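Local structure of capsid protein (Penaeus vannamei nodavirus, 5YKZ) at residues I27-L41 against G83-L97. The protein forms the shell of a shrimp nodavirus particle, the fragment here being the protruding domain that pairs into the dimeric surface spikes. Sequence-based numbering, arbitrary orientation.
Sequences IQTVTGLSPSTSYLL and GFIKVKTDTFGTFDL
The Phe95 ring is clamped between two valines. Val30 CB stands 3.8 Å from the centroid of the Phe95 ring and 17° off the ring normal, a CH-pi contact, while Val87 CG1 sits over the centre of the opposite face. With CG held between the backbone N and the carbonyl carbon (chi1 63°), the ring lies alongside Val30, and Thr89 CG2 and Leu97 CG meet its edge in plane. Leu33 CD1 comes in obliquely at 3.5 Å from Phe95 CE2, and Leu41 CD1 closes the cluster, touching Phe95 CZ, Ile85 CG2 and Leu97 CD2. Leu33 also lays CD2 over one face of the Tyr39 ring, whose OH accepts a hydrogen bond from Ser34 N.

Thr89 OG1 bonds both ends of the 34-37 loop: it donates to Ser34 O in the carbonyl plane (2.6 Å) and accepts a hydrogen bond from Thr37 N (3.0 Å, 168° at the hydrogen). Beside it, Asp90 O accepts hydrogen bonds from Ser36 N and Gly93 N on opposite faces of its plane, which ties that loop to the type I turn 90-93. On the sheet face opposite Val30 and Phe95, Thr29 and Asp96 point the same way, and Thr29 OG1 donates a hydrogen bond to Asp96 OD1 (2.7 Å) from above the carboxylate plane.

Both antiparallel strand pairs belong to the sheet of an all-beta domain: 26-30, an outermost strand of the chain, pairs with 95-101, and 38-48 with 79-88 in the middle; the register shifts by one between them. Strand 111-118 packs on Val30 and Tyr39 through Ile114, and strand 66-73 reaches Leu41 and Ile85 through Ile70. The bent Lys86 chain carries NZ to Val8 O (hydrogen bond) and Asp7 (salt bridge), both of the second subunit, placing strands 38-48 and 79-88 beside the dimer interface.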
loop_
_atom_site.group_PDB
_atom_site.type_symbol
_atom_site.label_atom_id
_atom_site.label_comp_id
_atom_site.label_asym_id
_atom_site.label_seq_id
_atom_site.Cartn_x
_atom_site.Cartn_y
_atom_site.Cartn_z
ATOM N N ILE B 27 9.955 19.112 2.614
ATOM C CA ILE B 27 10.629 18.171 1.709
ATOM C C ILE B 27 11.148 17.002 2.448
ATOM O O ILE B 27 11.759 17.104 3.511
ATOM C CB ILE B 27 11.798 18.916 0.981
ATOM C CG1 ILE B 27 11.300 20.069 0.113
ATOM C CG2 ILE B 27 12.605 17.923 0.210
ATOM C CD1 ILE B 27 10.539 19.576 -1.087
ATOM N N GLN B 28 10.913 15.808 1.870
ATOM C CA GLN B 28 11.588 14.590 2.188
ATOM C C GLN B 28 12.404 14.249 0.997
ATOM O O GLN B 28 11.899 13.991 -0.088
ATOM C CB GLN B 28 10.595 13.450 2.509
ATOM C CG GLN B 28 11.297 12.178 2.667
ATOM C CD GLN B 28 10.461 11.110 3.370
ATOM O OE1 GLN B 28 9.302 11.318 3.753
ATOM N NE2 GLN B 28 11.017 9.915 3.483
ATOM N N THR B 29 13.711 14.200 1.154
ATOM C CA THR B 29 14.656 13.755 0.145
ATOM C C THR B 29 14.929 12.346 0.310
ATOM O O THR B 29 15.359 11.850 1.391
ATOM C CB THR B 29 15.950 14.616 0.200
ATOM O OG1 THR B 29 15.628 15.962 -0.013
ATOM C CG2 THR B 29 16.982 14.185 -0.826
ATOM N N VAL B 30 14.706 11.527 -0.720
ATOM C CA VAL B 30 15.007 10.114 -0.751
ATOM C C VAL B 30 16.285 9.933 -1.568
ATOM O O VAL B 30 16.379 10.437 -2.676
ATOM C CB VAL B 30 13.833 9.343 -1.371
ATOM C CG1 VAL B 30 14.116 7.900 -1.433
ATOM C CG2 VAL B 30 12.540 9.605 -0.580
ATOM N N THR B 31 17.236 9.197 -0.984
ATOM C CA THR B 31 18.533 9.003 -1.578
ATOM C C THR B 31 18.872 7.555 -1.747
ATOM O O THR B 31 18.190 6.634 -1.328
ATOM C CB THR B 31 19.600 9.666 -0.622
ATOM O OG1 THR B 31 19.698 8.928 0.580
ATOM C CG2 THR B 31 19.300 11.125 -0.332
ATOM N N GLY B 32 19.995 7.340 -2.417
ATOM C CA GLY B 32 20.568 6.049 -2.548
ATOM C C GLY B 32 19.993 5.154 -3.593
ATOM O O GLY B 32 20.251 3.966 -3.506
ATOM N N LEU B 33 19.307 5.701 -4.582
ATOM C CA LEU B 33 18.767 4.876 -5.639
ATOM C C LEU B 33 19.629 4.969 -6.934
ATOM O O LEU B 33 20.680 5.617 -6.921
ATOM C CB LEU B 33 17.323 5.372 -5.873
ATOM C CG LEU B 33 16.414 5.105 -4.668
ATOM C CD1 LEU B 33 15.110 5.932 -4.767
ATOM C CD2 LEU B 33 16.088 3.640 -4.570
ATOM N N SER B 34 19.212 4.317 -7.984
ATOM C CA SER B 34 19.947 4.407 -9.214
ATOM C C SER B 34 19.728 5.715 -9.915
ATOM O O SER B 34 18.603 6.237 -9.903
ATOM C CB SER B 34 19.556 3.295 -10.158
ATOM O OG SER B 34 19.710 2.038 -9.633
ATOM N N PRO B 35 20.765 6.311 -10.528
ATOM C CA PRO B 35 20.595 7.553 -11.208
ATOM C C PRO B 35 19.581 7.466 -12.332
ATOM O O PRO B 35 19.497 6.448 -13.043
ATOM C CB PRO B 35 22.004 7.876 -11.720
ATOM C CG PRO B 35 22.861 7.204 -10.747
ATOM C CD PRO B 35 22.189 5.879 -10.589
ATOM N N SER B 36 18.816 8.525 -12.528
ATOM C CA SER B 36 17.947 8.686 -13.694
ATOM C C SER B 36 17.141 7.481 -13.952
ATOM O O SER B 36 17.001 7.000 -15.072
ATOM C CB SER B 36 18.771 9.157 -14.937
ATOM O OG SER B 36 19.552 10.300 -14.644
ATOM N N THR B 37 16.455 6.985 -12.908
ATOM C CA THR B 37 15.657 5.778 -12.958
ATOM C C THR B 37 14.276 6.074 -12.302
ATOM O O THR B 37 14.210 6.779 -11.300
ATOM C CB THR B 37 16.320 4.661 -12.139
ATOM O OG1 THR B 37 17.639 4.380 -12.760
ATOM C CG2 THR B 37 15.553 3.341 -12.170
ATOM N N SER B 38 13.284 5.461 -12.869
ATOM C CA SER B 38 11.890 5.620 -12.378
ATOM C C SER B 38 11.542 4.499 -11.450
ATOM O O SER B 38 11.854 3.313 -11.617
ATOM C CB SER B 38 10.967 5.698 -13.560
ATOM O OG SER B 38 11.197 7.028 -14.186
ATOM N N TYR B 39 10.801 4.919 -10.408
ATOM C CA TYR B 39 10.309 4.043 -9.321
ATOM C C TYR B 39 8.865 4.251 -9.086
ATOM O O TYR B 39 8.356 5.391 -9.348
ATOM C CB TYR B 39 11.110 4.304 -8.037
ATOM C CG TYR B 39 12.546 4.001 -8.174
ATOM C CD1 TYR B 39 13.008 2.712 -7.936
ATOM C CD2 TYR B 39 13.492 4.950 -8.544
ATOM C CE1 TYR B 39 14.349 2.387 -8.109
ATOM C CE2 TYR B 39 14.838 4.617 -8.690
ATOM C CZ TYR B 39 15.213 3.339 -8.468
ATOM O OH TYR B 39 16.587 3.047 -8.589
ATOM N N LEU B 40 8.190 3.314 -8.531
ATOM C CA LEU B 40 6.791 3.469 -8.017
ATOM C C LEU B 40 6.839 3.427 -6.514
ATOM O O LEU B 40 7.539 2.546 -5.944
ATOM C CB LEU B 40 6.022 2.317 -8.547
ATOM C CG LEU B 40 4.562 2.398 -8.463
ATOM C CD1 LEU B 40 3.931 3.475 -9.409
ATOM C CD2 LEU B 40 3.915 1.038 -8.697
ATOM N N LEU B 41 6.101 4.278 -5.852
ATOM C CA LEU B 41 6.011 4.300 -4.401
ATOM C C LEU B 41 4.625 3.958 -3.976
ATOM O O LEU B 41 3.651 4.528 -4.500
ATOM C CB LEU B 41 6.356 5.682 -3.821
ATOM C CG LEU B 41 7.482 6.434 -4.463
ATOM C CD1 LEU B 41 7.726 7.751 -3.807
ATOM C CD2 LEU B 41 8.797 5.616 -4.467
ATOM N N GLY B 83 -3.193 5.535 -3.225
ATOM C CA GLY B 83 -2.324 6.280 -4.112
ATOM C C GLY B 83 -1.010 5.653 -4.341
ATOM O O GLY B 83 -0.519 4.917 -3.497
ATOM N N PHE B 84 -0.429 5.973 -5.490
ATOM C CA PHE B 84 0.883 5.499 -5.814
ATOM C C PHE B 84 1.579 6.565 -6.610
ATOM O O PHE B 84 0.945 7.280 -7.451
ATOM C CB PHE B 84 0.860 4.157 -6.577
ATOM C CG PHE B 84 -0.146 4.051 -7.705
ATOM C CD1 PHE B 84 0.126 4.386 -8.988
ATOM C CD2 PHE B 84 -1.383 3.518 -7.467
ATOM C CE1 PHE B 84 -0.783 4.264 -9.988
ATOM C CE2 PHE B 84 -2.263 3.325 -8.460
ATOM C CZ PHE B 84 -2.022 3.729 -9.679
ATOM N N ILE B 85 2.835 6.773 -6.349
ATOM C CA ILE B 85 3.668 7.826 -6.947
ATOM C C ILE B 85 4.620 7.225 -7.934
ATOM O O ILE B 85 5.280 6.207 -7.659
ATOM C CB ILE B 85 4.442 8.562 -5.818
ATOM C CG1 ILE B 85 3.511 9.423 -5.037
ATOM C CG2 ILE B 85 5.588 9.380 -6.430
ATOM C CD1 ILE B 85 4.083 9.970 -3.731
ATOM N N LYS B 86 4.755 7.826 -9.091
ATOM C CA LYS B 86 5.795 7.542 -10.052
ATOM C C LYS B 86 6.752 8.706 -10.024
ATOM O O LYS B 86 6.348 9.850 -10.182
ATOM C CB LYS B 86 5.221 7.359 -11.448
ATOM C CG LYS B 86 6.189 7.158 -12.586
ATOM C CD LYS B 86 7.256 6.105 -12.418
ATOM C CE LYS B 86 6.591 4.787 -12.374
ATOM N NZ LYS B 86 5.804 4.422 -13.550
ATOM N N VAL B 87 8.024 8.433 -9.830
ATOM C CA VAL B 87 9.025 9.470 -9.689
ATOM C C VAL B 87 10.331 8.988 -10.241
ATOM O O VAL B 87 10.718 7.784 -10.095
ATOM C CB VAL B 87 9.164 9.912 -8.228
ATOM C CG1 VAL B 87 9.581 8.727 -7.316
ATOM C CG2 VAL B 87 10.054 11.152 -8.087
ATOM N N LYS B 88 11.034 9.877 -10.914
ATOM C CA LYS B 88 12.375 9.608 -11.465
ATOM C C LYS B 88 13.410 10.279 -10.651
ATOM O O LYS B 88 13.320 11.458 -10.305
ATOM C CB LYS B 88 12.429 10.078 -12.885
ATOM C CG LYS B 88 13.702 9.717 -13.686
ATOM C CD LYS B 88 13.653 10.232 -15.129
ATOM C CE LYS B 88 14.956 9.970 -15.873
ATOM N NZ LYS B 88 14.859 10.403 -17.332
ATOM N N THR B 89 14.452 9.530 -10.381
ATOM C CA THR B 89 15.593 10.102 -9.696
ATOM C C THR B 89 16.399 11.037 -10.633
ATOM O O THR B 89 16.310 10.994 -11.853
ATOM C CB THR B 89 16.521 9.093 -9.170
ATOM O OG1 THR B 89 16.904 8.237 -10.265
ATOM C CG2 THR B 89 15.819 8.206 -8.099
ATOM N N ASP B 90 17.150 11.915 -9.963
ATOM C CA ASP B 90 18.123 12.757 -10.624
ATOM C C ASP B 90 19.353 11.918 -10.906
ATOM O O ASP B 90 19.450 10.721 -10.669
ATOM C CB ASP B 90 18.371 14.007 -9.787
ATOM C CG ASP B 90 19.011 13.743 -8.450
ATOM O OD1 ASP B 90 19.548 12.693 -8.186
ATOM O OD2 ASP B 90 18.974 14.734 -7.666
ATOM N N THR B 91 20.375 12.585 -11.529
ATOM C CA THR B 91 21.580 11.874 -11.963
ATOM C C THR B 91 22.355 11.454 -10.770
ATOM O O THR B 91 23.279 10.635 -10.846
ATOM C CB THR B 91 22.447 12.800 -12.877
ATOM O OG1 THR B 91 22.752 14.001 -12.140
ATOM C CG2 THR B 91 21.698 13.154 -14.113
ATOM N N PHE B 92 21.977 11.902 -9.575
ATOM C CA PHE B 92 22.611 11.359 -8.372
ATOM C C PHE B 92 21.835 10.323 -7.555
ATOM O O PHE B 92 22.220 9.909 -6.459
ATOM C CB PHE B 92 22.827 12.507 -7.388
ATOM C CG PHE B 92 23.661 13.590 -7.949
ATOM C CD1 PHE B 92 25.035 13.514 -7.849
ATOM C CD2 PHE B 92 23.075 14.641 -8.642
ATOM C CE1 PHE B 92 25.825 14.509 -8.393
ATOM C CE2 PHE B 92 23.852 15.637 -9.203
ATOM C CZ PHE B 92 25.222 15.569 -9.074
ATOM N N GLY B 93 20.722 9.905 -8.110
ATOM C CA GLY B 93 19.965 8.845 -7.397
ATOM C C GLY B 93 19.041 9.326 -6.274
ATOM O O GLY B 93 18.713 8.488 -5.408
ATOM N N THR B 94 18.588 10.570 -6.365
ATOM C CA THR B 94 17.698 11.142 -5.379
ATOM C C THR B 94 16.465 11.653 -5.994
ATOM O O THR B 94 16.382 12.010 -7.153
ATOM C CB THR B 94 18.348 12.289 -4.528
ATOM O OG1 THR B 94 18.160 13.576 -5.152
ATOM C CG2 THR B 94 19.788 11.936 -4.182
ATOM N N PHE B 95 15.394 11.780 -5.152
ATOM C CA PHE B 95 14.225 12.537 -5.489
ATOM C C PHE B 95 13.622 13.138 -4.264
ATOM O O PHE B 95 13.841 12.662 -3.144
ATOM C CB PHE B 95 13.154 11.713 -6.252
ATOM C CG PHE B 95 12.592 10.554 -5.424
ATOM C CD1 PHE B 95 11.551 10.772 -4.536
ATOM C CD2 PHE B 95 12.988 9.230 -5.631
ATOM C CE1 PHE B 95 10.998 9.745 -3.822
ATOM C CE2 PHE B 95 12.427 8.172 -4.908
ATOM C CZ PHE B 95 11.435 8.441 -3.990
ATOM N N ASP B 96 12.874 14.187 -4.431
ATOM C CA ASP B 96 12.190 14.861 -3.363
ATOM C C ASP B 96 10.701 14.692 -3.375
ATOM O O ASP B 96 10.060 14.718 -4.433
ATOM C CB ASP B 96 12.465 16.392 -3.401
ATOM C CG ASP B 96 13.849 16.805 -3.064
ATOM O OD1 ASP B 96 14.600 16.041 -2.553
ATOM O OD2 ASP B 96 14.145 18.004 -3.288
ATOM N N LEU B 97 10.104 14.494 -2.214
ATOM C CA LEU B 97 8.673 14.507 -1.980
ATOM C C LEU B 97 8.286 15.734 -1.193
ATOM O O LEU B 97 9.066 16.168 -0.330
ATOM C CB LEU B 97 8.222 13.270 -1.217
ATOM C CG LEU B 97 8.559 11.929 -1.810
ATOM C CD1 LEU B 97 8.066 10.824 -0.867
ATOM C CD2 LEU B 97 7.974 11.735 -3.168
HETATM O O HOH W 1 21.725 9.445 -3.624
#